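PDB 4D05: Atp-dependent DNA ligase from Psychromonas sp., which probably seals breaks in duplex DNA at the expense of ATP, passing through an enzyme-adenylate intermediate. Local coordinates for residues A[4-8]-A[163-167]; A[28-34]-A[61-67]; A[96-100]-A[113-118]. One frame throughout, in Å; residues are numbered along the deposited sequence.

Interaction 1: residues A[4-8]-A[163-167]; sequences PPIQL and LYQTK
One face of the Tyr164 ring is covered by the Gln7 side chain: Gln7 CB stands 3.9 Å from the ring centroid, 28° off the normal, a CH-pi contact, and the amide carbon lies above the same face nearer the rim. Pro5 O comes to the ring edge, 3.8 Å from Tyr164 CE2. With Gln7 CG anti to the backbone N (chi1 -178°), the extended chain runs back along the ring, and the amide lies 26° from the ring plane. Its end is gripped twice: Gln7 OE1 accepts Gln165 N at 3.0 Å, the donor sitting above the carbonyl plane, and a water bridges it to Leu163 O. At the other end of the ring, Gln7 N donates to Tyr164 OH at 2.8 Å. A phenylalanine in place of Tyr164 would probably keep the face over Gln7 CB but leave Gln7 N without this acceptor. Further on, Leu8 N bonds to Lys167 O at 2.7 Å, almost straight, as the chain enters strand 8-11, next to strand 168-169. Two largely irregular segments are thus joined at the surface by polar bonds at both ends of one buried glutamine, with the ring holding its carbon chain between them.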
loop_
_atom_site.group_PDB
_atom_site.type_symbol
_atom_site.label_atom_id
_atom_site.label_comp_id
_atom_site.label_asym_id
_atom_site.label_seq_id
_atom_site.Cartn_x
_atom_site.Cartn_y
_atom_site.Cartn_z
ATOM N N PRO A 4 -0.302 -17.663 -4.876
ATOM C CA PRO A 4 -1.753 -17.784 -4.943
ATOM C C PRO A 4 -2.371 -16.877 -6.002
ATOM O O PRO A 4 -1.760 -15.882 -6.375
ATOM C CB PRO A 4 -2.193 -17.394 -3.519
ATOM C CG PRO A 4 -1.090 -16.575 -2.974
ATOM C CD PRO A 4 0.159 -17.056 -3.620
ATOM N N PRO A 5 -3.587 -17.220 -6.451
ATOM C CA PRO A 5 -4.314 -16.604 -7.575
ATOM C C PRO A 5 -4.999 -15.371 -7.071
ATOM O O PRO A 5 -6.203 -15.363 -6.808
ATOM C CB PRO A 5 -5.333 -17.673 -7.959
ATOM C CG PRO A 5 -5.661 -18.309 -6.646
ATOM C CD PRO A 5 -4.368 -18.317 -5.847
ATOM N N ILE A 6 -4.212 -14.321 -6.908
ATOM C CA ILE A 6 -4.709 -13.106 -6.290
ATOM C C ILE A 6 -4.794 -11.847 -7.182
ATOM O O ILE A 6 -4.041 -11.667 -8.163
ATOM C CB ILE A 6 -3.913 -12.825 -5.022
ATOM C CG1 ILE A 6 -2.417 -12.644 -5.319
ATOM C CG2 ILE A 6 -4.123 -13.950 -4.097
ATOM C CD1 ILE A 6 -1.613 -12.118 -4.160
ATOM N N GLN A 7 -5.716 -10.963 -6.813
ATOM C CA GLN A 7 -5.918 -9.703 -7.536
ATOM C C GLN A 7 -4.991 -8.699 -6.994
ATOM O O GLN A 7 -4.821 -8.671 -5.772
ATOM C CB GLN A 7 -7.325 -9.170 -7.291
ATOM C CG GLN A 7 -7.642 -7.888 -8.031
ATOM C CD GLN A 7 -9.167 -7.742 -8.133
ATOM O OE1 GLN A 7 -9.781 -7.958 -9.167
ATOM N NE2 GLN A 7 -9.752 -7.436 -7.063
ATOM N N LEU A 8 -4.405 -7.878 -7.872
ATOM C CA LEU A 8 -3.483 -6.834 -7.477
ATOM C C LEU A 8 -3.969 -5.403 -7.803
ATOM O O LEU A 8 -4.681 -5.136 -8.797
ATOM C CB LEU A 8 -2.100 -7.029 -8.115
ATOM C CG LEU A 8 -1.438 -8.408 -8.061
ATOM C CD1 LEU A 8 -0.119 -8.284 -8.796
ATOM C CD2 LEU A 8 -1.220 -8.936 -6.606
ATOM N N LEU A 163 -15.540 -7.423 -10.925
ATOM C CA LEU A 163 -15.460 -8.874 -10.831
ATOM C C LEU A 163 -14.004 -9.259 -10.556
ATOM O O LEU A 163 -13.086 -8.646 -11.109
ATOM C CB LEU A 163 -15.911 -9.483 -12.155
ATOM C CG LEU A 163 -17.381 -9.245 -12.496
ATOM C CD1 LEU A 163 -17.728 -9.846 -13.851
ATOM C CD2 LEU A 163 -18.287 -9.837 -11.422
ATOM N N TYR A 164 -13.785 -10.307 -9.767
ATOM C CA TYR A 164 -12.430 -10.652 -9.353
ATOM C C TYR A 164 -11.573 -11.073 -10.542
ATOM O O TYR A 164 -12.009 -11.874 -11.373
ATOM C CB TYR A 164 -12.465 -11.802 -8.345
ATOM C CG TYR A 164 -11.173 -11.925 -7.551
ATOM C CD1 TYR A 164 -11.011 -11.217 -6.377
ATOM C CD2 TYR A 164 -10.130 -12.762 -7.970
ATOM C CE1 TYR A 164 -9.835 -11.303 -5.621
ATOM C CE2 TYR A 164 -8.971 -12.845 -7.230
ATOM C CZ TYR A 164 -8.840 -12.119 -6.048
ATOM O OH TYR A 164 -7.673 -12.170 -5.275
ATOM N N GLN A 165 -10.357 -10.529 -10.602
ATOM C CA GLN A 165 -9.401 -10.843 -11.672
ATOM C C GLN A 165 -8.073 -11.169 -11.036
ATOM O O GLN A 165 -7.674 -10.470 -10.097
ATOM C CB GLN A 165 -9.208 -9.623 -12.571
ATOM C CG GLN A 165 -10.413 -9.178 -13.279
ATOM C CD GLN A 165 -10.088 -8.033 -14.218
ATOM O OE1 GLN A 165 -9.270 -7.188 -13.905
ATOM N NE2 GLN A 165 -10.708 -8.020 -15.375
ATOM N N THR A 166 -7.401 -12.225 -11.526
ATOM C CA THR A 166 -6.164 -12.716 -10.908
ATOM C C THR A 166 -4.977 -11.998 -11.529
ATOM O O THR A 166 -4.133 -12.609 -12.164
ATOM C CB THR A 166 -6.010 -14.238 -11.068
ATOM O OG1 THR A 166 -5.939 -14.607 -12.463
ATOM C CG2 THR A 166 -7.182 -14.924 -10.421
ATOM N N LYS A 167 -4.973 -10.676 -11.395
ATOM C CA LYS A 167 -3.937 -9.859 -11.999
ATOM C C LYS A 167 -4.050 -8.464 -11.455
ATOM O O LYS A 167 -4.835 -8.249 -10.557
ATOM C CB LYS A 167 -4.118 -9.812 -13.509
ATOM C CG LYS A 167 -5.396 -9.168 -13.930
ATOM C CD LYS A 167 -5.358 -8.891 -15.425
ATOM C CE LYS A 167 -4.920 -10.122 -16.203
ATOM N NZ LYS A 167 -4.999 -9.929 -17.683
HETATM O O HOH W 1 -11.420 -6.323 -10.813
#

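Interaction 2: residues A[28-34]-A[61-67]; sequences DGIRAYW and AMDGELW. With AMP (adenosine monophosphate), chain H; SO4 (sulfate ion), chain G.
Arg31 and Asp63 converge at an angle, the guanidinium and carboxylate planes 86° apart, with Asp63 OD2 at the guanidinium edge beside Arg31 NH2. The pair is a salt bridge, but its modelled length is doubtful, and Asp63 is deposited in two conformers. Arg31 CG is anti to the backbone N (chi1 -169°) and the chain stays extended to NE, which carries NH1 to within 3.1 Å of O2' of AMP. Glu65, bent at chi2, passes Arg31 at roughly a right angle; its OE2 lies 3.0 Å from AMP O4', while OE1 takes a weak bond from Gly29 N at 3.2 Å. Arg31, Glu65, Tyr33 and Asp63 share one face of an antiparallel pair, strands 30-34 and 62-67, bonded by six backbone hydrogen bonds from Ile30-Leu66 to Trp34-Met62. The sequences match ligase motif I, which starts at Lys26, and motif III, the DGEL run at 63-66, as expected of a nucleotidyltransferase domain. In the conformer given, Asp63 OD1 meets the Tyr33 ring at its edge, in plane, 3.2 Å from Tyr33 CD1. On the opposite face, selenomethionine Met62 runs alongside Trp34, and its bend at chi3 lays CE over the indole, 3.3 Å from Trp34 CD1, while Trp34 NE1 bonds to Pro58 O. Nearby, Ala32 CB rests 3.9 Å from Leu66 CG.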
loop_
_atom_site.group_PDB
_atom_site.type_symbol
_atom_site.label_atom_id
_atom_site.label_comp_id
_atom_site.label_asym_id
_atom_site.label_seq_id
_atom_site.Cartn_x
_atom_site.Cartn_y
_atom_site.Cartn_z
ATOM N N ASP A 28 -0.955 -2.178 6.822
ATOM C CA ASP A 28 0.444 -2.569 6.650
ATOM C C ASP A 28 0.657 -3.867 7.430
ATOM O O ASP A 28 1.118 -3.868 8.575
ATOM C CB ASP A 28 1.348 -1.481 7.204
ATOM C CG ASP A 28 2.811 -1.665 6.809
ATOM O OD1 ASP A 28 3.151 -2.381 5.848
ATOM O OD2 ASP A 28 3.633 -1.006 7.448
ATOM N N GLY A 29 0.307 -4.960 6.784
ATOM C CA GLY A 29 0.491 -6.290 7.360
ATOM C C GLY A 29 1.139 -7.238 6.388
ATOM O O GLY A 29 1.887 -6.830 5.495
ATOM N N ILE A 30 0.850 -8.531 6.567
ATOM C CA ILE A 30 1.352 -9.558 5.691
ATOM C C ILE A 30 0.163 -10.167 4.966
ATOM O O ILE A 30 -0.750 -10.688 5.611
ATOM C CB ILE A 30 2.083 -10.654 6.503
ATOM C CG1 ILE A 30 3.389 -10.097 7.080
ATOM C CG2 ILE A 30 2.390 -11.871 5.636
ATOM C CD1 ILE A 30 4.430 -9.733 6.034
ATOM N N ARG A 31 0.173 -10.088 3.637
ATOM C CA ARG A 31 -0.940 -10.618 2.881
ATOM C C ARG A 31 -1.015 -12.130 3.017
ATOM O O ARG A 31 0.006 -12.807 3.007
ATOM C CB ARG A 31 -0.797 -10.267 1.411
ATOM C CG ARG A 31 -2.065 -10.564 0.641
ATOM C CD ARG A 31 -2.022 -10.082 -0.782
ATOM N NE ARG A 31 -3.251 -10.434 -1.462
ATOM C CZ ARG A 31 -3.824 -9.711 -2.410
ATOM N NH1 ARG A 31 -3.279 -8.607 -2.833
ATOM N NH2 ARG A 31 -4.942 -10.128 -2.939
ATOM N N ALA A 32 -2.227 -12.659 3.130
ATOM C CA ALA A 32 -2.434 -14.103 3.189
ATOM C C ALA A 32 -3.666 -14.465 2.367
ATOM O O ALA A 32 -4.671 -13.760 2.388
ATOM C CB ALA A 32 -2.596 -14.579 4.626
ATOM N N TYR A 33 -3.566 -15.584 1.658
ATOM C CA TYR A 33 -4.658 -16.159 0.918
ATOM C C TYR A 33 -5.081 -17.425 1.643
ATOM O O TYR A 33 -4.283 -18.344 1.858
ATOM C CB TYR A 33 -4.182 -16.493 -0.488
ATOM C CG TYR A 33 -5.156 -17.265 -1.330
ATOM C CD1 TYR A 33 -6.177 -16.642 -1.962
ATOM C CD2 TYR A 33 -5.008 -18.618 -1.534
ATOM C CE1 TYR A 33 -7.070 -17.359 -2.780
ATOM C CE2 TYR A 33 -5.876 -19.332 -2.331
ATOM C CZ TYR A 33 -6.917 -18.699 -2.928
ATOM O OH TYR A 33 -7.807 -19.382 -3.726
ATOM N N TRP A 34 -6.344 -17.443 2.043
ATOM C CA TRP A 34 -6.957 -18.633 2.640
ATOM C C TRP A 34 -7.625 -19.437 1.568
ATOM O O TRP A 34 -8.548 -18.979 0.901
ATOM C CB TRP A 34 -7.971 -18.218 3.694
ATOM C CG TRP A 34 -8.839 -19.303 4.244
ATOM C CD1 TRP A 34 -10.137 -19.524 3.929
ATOM C CD2 TRP A 34 -8.491 -20.293 5.224
ATOM N NE1 TRP A 34 -10.634 -20.582 4.646
ATOM C CE2 TRP A 34 -9.646 -21.074 5.454
ATOM C CE3 TRP A 34 -7.333 -20.589 5.934
ATOM C CZ2 TRP A 34 -9.660 -22.131 6.348
ATOM C CZ3 TRP A 34 -7.352 -21.629 6.824
ATOM C CH2 TRP A 34 -8.505 -22.392 7.025
ATOM N N ALA A 61 -12.880 -19.472 0.137
ATOM C CA ALA A 61 -11.572 -18.834 -0.009
ATOM C C ALA A 61 -11.655 -17.353 0.320
ATOM O O ALA A 61 -12.628 -16.683 -0.017
ATOM C CB ALA A 61 -11.050 -19.026 -1.403
HETATM N N MSE A 62 -10.623 -16.858 0.991
HETATM C CA MSE A 62 -10.589 -15.474 1.437
HETATM C C MSE A 62 -9.209 -14.832 1.231
HETATM O O MSE A 62 -8.188 -15.483 1.401
HETATM C CB MSE A 62 -10.953 -15.371 2.957
HETATM C CG MSE A 62 -12.372 -15.966 3.291
HETATM SE SE MSE A 62 -12.803 -15.778 5.175
HETATM C CE MSE A 62 -11.698 -17.253 5.816
ATOM N N ASP A 63 -9.206 -13.546 0.887
ATOM C CA ASP A 63 -7.996 -12.737 0.772
ATOM C C ASP A 63 -7.986 -11.724 1.900
ATOM O O ASP A 63 -8.969 -11.072 2.108
ATOM C CB ASP A 63 -8.037 -11.967 -0.527
ATOM C CG ASP A 63 -6.995 -12.386 -1.479
ATOM O OD1 ASP A 63 -7.019 -13.544 -1.924
ATOM O OD2 ASP A 63 -6.160 -11.534 -1.829
ATOM N N GLY A 64 -6.873 -11.598 2.626
ATOM C CA GLY A 64 -6.807 -10.664 3.730
ATOM C C GLY A 64 -5.392 -10.316 4.120
ATOM O O GLY A 64 -4.416 -10.726 3.466
ATOM N N GLU A 65 -5.309 -9.528 5.175
ATOM C CA GLU A 65 -4.011 -9.113 5.722
ATOM C C GLU A 65 -3.886 -9.687 7.136
ATOM O O GLU A 65 -4.790 -9.477 7.958
ATOM C CB GLU A 65 -3.950 -7.587 5.862
ATOM C CG GLU A 65 -3.686 -6.834 4.602
ATOM C CD GLU A 65 -2.293 -6.975 4.006
ATOM O OE1 GLU A 65 -1.244 -6.849 4.703
ATOM O OE2 GLU A 65 -2.249 -7.060 2.778
ATOM N N LEU A 66 -2.794 -10.392 7.428
ATOM C CA LEU A 66 -2.479 -10.723 8.815
ATOM C C LEU A 66 -1.975 -9.416 9.423
ATOM O O LEU A 66 -1.016 -8.808 8.914
ATOM C CB LEU A 66 -1.427 -11.819 8.885
ATOM C CG LEU A 66 -1.831 -13.139 8.221
ATOM C CD1 LEU A 66 -0.661 -14.092 8.142
ATOM C CD2 LEU A 66 -2.975 -13.797 8.977
ATOM N N TRP A 67 -2.601 -8.988 10.511
ATOM C CA TRP A 67 -2.345 -7.659 11.042
ATOM C C TRP A 67 -2.727 -7.600 12.506
ATOM O O TRP A 67 -3.674 -8.262 12.960
ATOM C CB TRP A 67 -3.196 -6.691 10.237
ATOM C CG TRP A 67 -3.129 -5.209 10.526
ATOM C CD1 TRP A 67 -2.221 -4.297 10.028
ATOM C CD2 TRP A 67 -4.096 -4.444 11.266
ATOM N NE1 TRP A 67 -2.580 -3.007 10.436
ATOM C CE2 TRP A 67 -3.732 -3.085 11.169
ATOM C CE3 TRP A 67 -5.244 -4.779 11.967
ATOM C CZ2 TRP A 67 -4.468 -2.073 11.797
ATOM C CZ3 TRP A 67 -5.972 -3.768 12.581
ATOM C CH2 TRP A 67 -5.584 -2.438 12.473
HETATM P P AMP H . 0.815 -1.018 -0.329
HETATM O O1P AMP H . 1.352 -0.320 -1.546
HETATM O O2P AMP H . 1.676 -1.680 0.732
HETATM O "O5'" AMP H . -0.326 -1.997 -0.838
HETATM C "C5'" AMP H . -1.046 -2.628 0.196
HETATM C "C4'" AMP H . -1.136 -4.077 -0.173
HETATM O "O4'" AMP H . -1.890 -4.797 0.778
HETATM C "C3'" AMP H . -1.836 -4.153 -1.488
HETATM O "O3'" AMP H . -1.073 -5.111 -2.240
HETATM C "C2'" AMP H . -3.207 -4.663 -1.153
HETATM O "O2'" AMP H . -3.406 -5.558 -2.251
HETATM C "C1'" AMP H . -3.150 -5.228 0.298
HETATM N N9 AMP H . -4.123 -4.527 1.203
HETATM C C8 AMP H . -3.944 -3.948 2.424
HETATM N N7 AMP H . -5.075 -3.375 2.906
HETATM C C5 AMP H . -6.022 -3.652 1.980
HETATM C C6 AMP H . -7.436 -3.305 1.814
HETATM N N6 AMP H . -8.065 -2.607 2.771
HETATM N N1 AMP H . -8.038 -3.767 0.713
HETATM C C2 AMP H . -7.402 -4.422 -0.269
HETATM N N3 AMP H . -6.125 -4.757 -0.207
HETATM C C4 AMP H . -5.400 -4.394 0.878
HETATM S S SO4 G . -15.958 -19.843 -2.749
HETATM O O1 SO4 G . -17.073 -20.241 -1.854
HETATM O O2 SO4 G . -16.159 -20.616 -3.998
HETATM O O3 SO4 G . -16.078 -18.353 -3.066
HETATM O O4 SO4 G . -14.625 -20.217 -2.139
HETATM O O HOH W 2 -1.459 -0.560 9.148
#

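Interaction 3: residues A[96-100]-A[113-118]; sequences MIFDL and KMQTLV. With AMP (adenosine monophosphate), chain H.
An apolar strand-to-helix contact joins the end of strand 94-99 to helix 107-121, which covers one side of the sheet; the short axes lie 9.8 Å apart and their N-to-C directions are 154° apart, so strand and helix run roughly antiparallel, with no hydrogen bond between the segments. Selenomethionine Met114 carries most of it, sliding past both Ile97 and Leu100 in opposite directions. Its CG sits 3.7 Å from Leu100 CG and 3.9 Å from Ile97 CD1, and a bend at chi3 (-75°) turns the end of the chain onto the strand backbone, where SE comes 3.4 Å from Asp99 N and CE lies beside Phe98 O. One helical turn on, Val118 CG2 closes on Ile97 CD1 at 3.7 Å. Leu100 reaches Leu117 tip to tip, CD2 to CD1, and its other branch, CD1, lies across the aliphatic chain of Lys113. Asp99 turns from the helix; its OD1 accepts Leu100 N at 2.7 Å and also pairs with Arg110, which holds the carboxylate at the strand's end. Phe98 also points away from the helix, with N3 of AMP 3.4 Å above the centre of its ring. Phe98 and Asp99 both face Asp63, a classic beta bulge. Strand, helix and strand 126-128 form a beta-alpha-beta unit, and the FDL sequence at 98-100 fits ligase motif IIIa, whose aromatic residue covers the adenine.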
loop_
_atom_site.group_PDB
_atom_site.type_symbol
_atom_site.label_atom_id
_atom_site.label_comp_id
_atom_site.label_asym_id
_atom_site.label_seq_id
_atom_site.Cartn_x
_atom_site.Cartn_y
_atom_site.Cartn_z
HETATM N N MSE A 96 -7.544 -10.066 8.585
HETATM C CA MSE A 96 -8.422 -8.973 8.211
HETATM C C MSE A 96 -8.756 -9.104 6.749
HETATM O O MSE A 96 -7.921 -8.832 5.883
HETATM C CB MSE A 96 -7.689 -7.619 8.435
HETATM C CG MSE A 96 -7.172 -7.389 9.851
HETATM SE SE MSE A 96 -8.473 -7.118 11.237
HETATM C CE MSE A 96 -9.278 -5.488 10.530
ATOM N N ILE A 97 -9.983 -9.538 6.454
ATOM C CA ILE A 97 -10.302 -9.896 5.081
ATOM C C ILE A 97 -10.807 -8.745 4.252
ATOM O O ILE A 97 -11.518 -7.861 4.753
ATOM C CB ILE A 97 -11.231 -11.111 5.029
ATOM C CG1 ILE A 97 -12.616 -10.799 5.600
ATOM C CG2 ILE A 97 -10.543 -12.280 5.768
ATOM C CD1 ILE A 97 -13.648 -11.928 5.370
ATOM N N PHE A 98 -10.466 -8.802 2.968
ATOM C CA PHE A 98 -10.881 -7.784 2.037
ATOM C C PHE A 98 -11.409 -8.351 0.701
ATOM O O PHE A 98 -11.889 -7.584 -0.115
ATOM C CB PHE A 98 -9.750 -6.735 1.817
ATOM C CG PHE A 98 -8.439 -7.316 1.353
ATOM C CD1 PHE A 98 -8.297 -7.783 0.079
ATOM C CD2 PHE A 98 -7.336 -7.351 2.178
ATOM C CE1 PHE A 98 -7.084 -8.308 -0.365
ATOM C CE2 PHE A 98 -6.119 -7.867 1.714
ATOM C CZ PHE A 98 -6.016 -8.332 0.443
ATOM N N ASP A 99 -11.334 -9.662 0.466
ATOM C CA ASP A 99 -11.987 -10.199 -0.712
ATOM C C ASP A 99 -12.190 -11.709 -0.623
ATOM O O ASP A 99 -11.728 -12.368 0.314
ATOM C CB ASP A 99 -11.226 -9.797 -1.987
ATOM C CG ASP A 99 -12.152 -9.506 -3.165
ATOM O OD1 ASP A 99 -13.297 -9.999 -3.159
ATOM O OD2 ASP A 99 -11.718 -8.828 -4.125
ATOM N N LEU A 100 -12.933 -12.212 -1.596
ATOM C CA LEU A 100 -13.315 -13.630 -1.753
ATOM C C LEU A 100 -12.875 -14.043 -3.171
ATOM O O LEU A 100 -13.594 -13.852 -4.156
ATOM C CB LEU A 100 -14.839 -13.818 -1.594
ATOM C CG LEU A 100 -15.437 -13.393 -0.266
ATOM C CD1 LEU A 100 -16.934 -13.629 -0.194
ATOM C CD2 LEU A 100 -14.797 -14.126 0.892
ATOM N N LYS A 113 -21.373 -10.944 1.626
ATOM C CA LYS A 113 -21.036 -12.298 2.053
ATOM C C LYS A 113 -19.965 -12.286 3.150
ATOM O O LYS A 113 -20.075 -13.024 4.121
ATOM C CB LYS A 113 -20.612 -13.171 0.885
ATOM C CG LYS A 113 -20.395 -14.610 1.288
ATOM C CD LYS A 113 -20.203 -15.504 0.107
ATOM C CE LYS A 113 -20.030 -16.922 0.539
ATOM N NZ LYS A 113 -19.997 -17.856 -0.622
HETATM N N MSE A 114 -18.923 -11.478 2.975
HETATM C CA MSE A 114 -17.869 -11.422 3.970
HETATM C C MSE A 114 -18.401 -11.013 5.345
HETATM O O MSE A 114 -17.976 -11.566 6.365
HETATM C CB MSE A 114 -16.767 -10.435 3.532
HETATM C CG MSE A 114 -15.937 -10.965 2.418
HETATM SE SE MSE A 114 -14.308 -9.863 2.109
HETATM C CE MSE A 114 -15.181 -8.392 1.256
ATOM N N GLN A 115 -19.327 -10.050 5.381
ATOM C CA GLN A 115 -19.913 -9.595 6.656
ATOM C C GLN A 115 -20.555 -10.784 7.359
ATOM O O GLN A 115 -20.364 -10.969 8.545
ATOM C CB GLN A 115 -20.968 -8.496 6.467
ATOM C CG GLN A 115 -20.405 -7.184 5.919
ATOM C CD GLN A 115 -21.468 -6.104 5.588
ATOM O OE1 GLN A 115 -22.353 -6.308 4.748
ATOM N NE2 GLN A 115 -21.312 -4.917 6.191
ATOM N N THR A 116 -21.317 -11.573 6.614
ATOM C CA THR A 116 -21.948 -12.776 7.159
ATOM C C THR A 116 -20.939 -13.817 7.613
ATOM O O THR A 116 -21.068 -14.369 8.693
ATOM C CB THR A 116 -22.934 -13.389 6.148
ATOM O OG1 THR A 116 -24.002 -12.467 5.916
ATOM C CG2 THR A 116 -23.542 -14.642 6.711
ATOM N N LEU A 117 -19.939 -14.099 6.784
ATOM C CA LEU A 117 -18.905 -15.058 7.145
ATOM C C LEU A 117 -18.225 -14.667 8.470
ATOM O O LEU A 117 -18.047 -15.497 9.365
ATOM C CB LEU A 117 -17.856 -15.168 6.037
ATOM C CG LEU A 117 -18.300 -15.775 4.704
ATOM C CD1 LEU A 117 -17.127 -15.695 3.739
ATOM C CD2 LEU A 117 -18.782 -17.206 4.867
ATOM N N VAL A 118 -17.836 -13.395 8.595
ATOM C CA VAL A 118 -17.188 -12.940 9.813
ATOM C C VAL A 118 -18.105 -13.047 11.040
ATOM O O VAL A 118 -17.679 -13.528 12.109
ATOM C CB VAL A 118 -16.608 -11.508 9.624
ATOM C CG1 VAL A 118 -16.181 -10.917 10.960
ATOM C CG2 VAL A 118 -15.454 -11.534 8.622
HETATM P P AMP H . 0.815 -1.018 -0.329
HETATM O O1P AMP H . 1.352 -0.320 -1.546
HETATM O O2P AMP H . 1.676 -1.680 0.732
HETATM O "O5'" AMP H . -0.326 -1.997 -0.838
HETATM C "C5'" AMP H . -1.046 -2.628 0.196
HETATM C "C4'" AMP H . -1.136 -4.077 -0.173
HETATM O "O4'" AMP H . -1.890 -4.797 0.778
HETATM C "C3'" AMP H . -1.836 -4.153 -1.488
HETATM O "O3'" AMP H . -1.073 -5.111 -2.240
HETATM C "C2'" AMP H . -3.207 -4.663 -1.153
HETATM O "O2'" AMP H . -3.406 -5.558 -2.251
HETATM C "C1'" AMP H . -3.150 -5.228 0.298
HETATM N N9 AMP H . -4.123 -4.527 1.203
HETATM C C8 AMP H . -3.944 -3.948 2.424
HETATM N N7 AMP H . -5.075 -3.375 2.906
HETATM C C5 AMP H . -6.022 -3.652 1.980
HETATM C C6 AMP H . -7.436 -3.305 1.814
HETATM N N6 AMP H . -8.065 -2.607 2.771
HETATM N N1 AMP H . -8.038 -3.767 0.713
HETATM C C2 AMP H . -7.402 -4.422 -0.269
HETATM N N3 AMP H . -6.125 -4.757 -0.207
HETATM C C4 AMP H . -5.400 -4.394 0.878
#

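How the interactions relate
From the N terminus, the chain lays down 4-8, and 163-167 comes back to it much later, so interaction 1 closes a long loop around both other contacts. Within it, interaction 2 closes first, 28-34 pairing with 61-67 over a short excursion, and interaction 3 follows in series, 96-100 being covered by the helix segment 113-118; none cross. Strands 62-67 and 94-99 are neighbours in one sheet, joined by Glu65 N to Met96 O and Asp63 N to Asp99 O, each 2.8 Å, and both contacts border AMP. Interaction 1 joins this sheet to the one containing strand 8-11: Gln7 O probably accepts Arg31 NH2, and Tyr164 packs on Asp99.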